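Local coordinates for protein IS607 family transposase IS1535 (Mycobacterium tuberculosis, PDB 6DGB) that probably binds DNA and exchanges its strands as a serine recombinase that moves an IS607-family transposon, here represented by its C-terminal catalytic domain, at residues V3-V8 and V39-S44. Sequence-based numbering, arbitrary orientation.
Sequences VLYARV and VCEVGS
Y5 pairs with V39 and R7 with E41 where strands 3-8 and 37-42 run parallel, joined through helix 14-30 as a beta-alpha-beta unit of the resolvase-type catalytic domain. A parallel ladder laces the backbones: V39 N donates to L4 O, A6 N to V39 O at 2.7 Å, E41 N to A6 O, V8 N to E41 O, and G43 N to V8 O, the last bond carrying the pairing one residue past the strand.

On the tight side, helix 51-58 covers Y5, V39 and E41. V39, beta-branched and compact, sets CG1 3.8 Å from Y5 CD1, and its CG2 meets V3 CG1. With CG anti to the backbone N (chi1 179°), the Y5 ring slants across toward strand 37-42, where Y5 OH donates to E41 OE1 over 2.6 Å, on the lone pair facing away from OE2, with ring and carboxylate planes 74° apart. Tyrosine suits the place, packing its ring against V39, L53 and I56 while its hydroxyl satisfies a buried acid; K52 N donates to E41 OE2.

The other face, with A6, C40, V8 and V42, is looser and partly open to solvent at the edge strand. Small A6 leaves room for L17 of helix 14-30, and A6 CB lies 4.2 Å from C40 SG, whereas V8 lies alongside exposed V42.

At the carboxyl end, long R7 bends at chi3. D71 O and R72 O take its NH2 and NE, and R7 NH1 donates to G43 O at 3.1 Å, that oxygen lying 16° out of the guanidinium plane.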
loop_
_atom_site.group_PDB
_atom_site.type_symbol
_atom_site.label_atom_id
_atom_site.label_comp_id
_atom_site.label_asym_id
_atom_site.label_seq_id
_atom_site.Cartn_x
_atom_site.Cartn_y
_atom_site.Cartn_z
ATOM N N VAL A 3 -2.950 -20.674 0.297
ATOM C CA VAL A 3 -2.530 -20.130 1.590
ATOM C C VAL A 3 -3.704 -19.386 2.181
ATOM O O VAL A 3 -4.278 -18.523 1.526
ATOM C CB VAL A 3 -1.259 -19.217 1.507
ATOM C CG1 VAL A 3 -0.774 -18.807 2.889
ATOM C CG2 VAL A 3 -0.131 -19.900 0.764
ATOM N N LEU A 4 -4.081 -19.735 3.406
ATOM C CA LEU A 4 -5.135 -19.014 4.083
ATOM C C LEU A 4 -4.386 -18.040 4.968
ATOM O O LEU A 4 -3.429 -18.444 5.628
ATOM C CB LEU A 4 -6.053 -19.932 4.869
ATOM C CG LEU A 4 -6.717 -21.097 4.115
ATOM C CD1 LEU A 4 -7.680 -21.831 5.018
ATOM C CD2 LEU A 4 -7.456 -20.644 2.878
ATOM N N TYR A 5 -4.733 -16.741 4.885
ATOM C CA TYR A 5 -4.025 -15.701 5.623
ATOM C C TYR A 5 -4.962 -14.800 6.457
ATOM O O TYR A 5 -5.931 -14.246 5.944
ATOM C CB TYR A 5 -3.140 -14.902 4.652
ATOM C CG TYR A 5 -2.367 -13.774 5.293
ATOM C CD1 TYR A 5 -1.102 -13.987 5.837
ATOM C CD2 TYR A 5 -2.873 -12.478 5.308
ATOM C CE1 TYR A 5 -0.383 -12.949 6.426
ATOM C CE2 TYR A 5 -2.157 -11.427 5.881
ATOM C CZ TYR A 5 -0.909 -11.666 6.434
ATOM O OH TYR A 5 -0.214 -10.618 6.988
ATOM N N ALA A 6 -4.647 -14.673 7.759
ATOM C CA ALA A 6 -5.365 -13.890 8.778
ATOM C C ALA A 6 -4.444 -12.841 9.374
ATOM O O ALA A 6 -3.293 -13.141 9.688
ATOM C CB ALA A 6 -5.865 -14.811 9.885
ATOM N N ARG A 7 -4.947 -11.612 9.525
ATOM C CA ARG A 7 -4.187 -10.514 10.134
ATOM C C ARG A 7 -5.000 -9.729 11.156
ATOM O O ARG A 7 -6.217 -9.584 11.031
ATOM C CB ARG A 7 -3.532 -9.561 9.095
ATOM C CG ARG A 7 -2.429 -8.664 9.695
ATOM C CD ARG A 7 -2.033 -7.471 8.854
ATOM N NE ARG A 7 -3.166 -6.793 8.225
ATOM C CZ ARG A 7 -3.868 -5.807 8.773
ATOM N NH1 ARG A 7 -3.545 -5.338 9.975
ATOM N NH2 ARG A 7 -4.890 -5.270 8.118
ATOM N N VAL A 8 -4.286 -9.216 12.161
ATOM C CA VAL A 8 -4.781 -8.364 13.228
ATOM C C VAL A 8 -3.681 -7.294 13.583
ATOM O O VAL A 8 -2.483 -7.575 13.459
ATOM C CB VAL A 8 -5.299 -9.270 14.373
ATOM C CG1 VAL A 8 -4.701 -8.941 15.731
ATOM C CG2 VAL A 8 -6.821 -9.293 14.404
ATOM N N VAL A 39 -2.121 -19.130 7.972
ATOM C CA VAL A 39 -1.176 -18.141 8.492
ATOM C C VAL A 39 -1.840 -17.013 9.254
ATOM O O VAL A 39 -2.608 -16.254 8.674
ATOM C CB VAL A 39 -0.242 -17.582 7.374
ATOM C CG1 VAL A 39 0.723 -16.537 7.928
ATOM C CG2 VAL A 39 0.507 -18.697 6.653
ATOM N N CYS A 40 -1.472 -16.851 10.531
ATOM C CA CYS A 40 -1.984 -15.800 11.400
ATOM C C CYS A 40 -0.866 -14.832 11.653
ATOM O O CYS A 40 0.212 -15.252 12.074
ATOM C CB CYS A 40 -2.507 -16.394 12.702
ATOM S SG CYS A 40 -3.941 -17.482 12.501
ATOM N N GLU A 41 -1.111 -13.545 11.436
ATOM C CA GLU A 41 -0.108 -12.523 11.641
ATOM C C GLU A 41 -0.659 -11.380 12.492
ATOM O O GLU A 41 -1.842 -11.052 12.396
ATOM C CB GLU A 41 0.324 -12.010 10.246
ATOM C CG GLU A 41 1.308 -10.838 10.196
ATOM C CD GLU A 41 2.455 -10.993 9.211
ATOM O OE1 GLU A 41 2.190 -11.027 7.987
ATOM O OE2 GLU A 41 3.625 -11.040 9.657
ATOM N N VAL A 42 0.217 -10.759 13.312
ATOM C CA VAL A 42 -0.048 -9.538 14.099
ATOM C C VAL A 42 0.889 -8.464 13.496
ATOM O O VAL A 42 2.111 -8.662 13.416
ATOM C CB VAL A 42 0.127 -9.688 15.637
ATOM C CG1 VAL A 42 -0.661 -8.611 16.385
ATOM C CG2 VAL A 42 -0.286 -11.076 16.113
ATOM N N GLY A 43 0.306 -7.398 12.979
ATOM C CA GLY A 43 1.088 -6.376 12.299
ATOM C C GLY A 43 0.252 -5.284 11.675
ATOM O O GLY A 43 -0.979 -5.372 11.663
ATOM N N SER A 44 0.939 -4.241 11.159
ATOM C CA SER A 44 0.387 -3.019 10.560
ATOM C C SER A 44 -0.374 -3.270 9.269
ATOM O O SER A 44 0.121 -3.974 8.391
ATOM C CB SER A 44 1.518 -2.020 10.309
ATOM O OG SER A 44 1.234 -1.044 9.313
#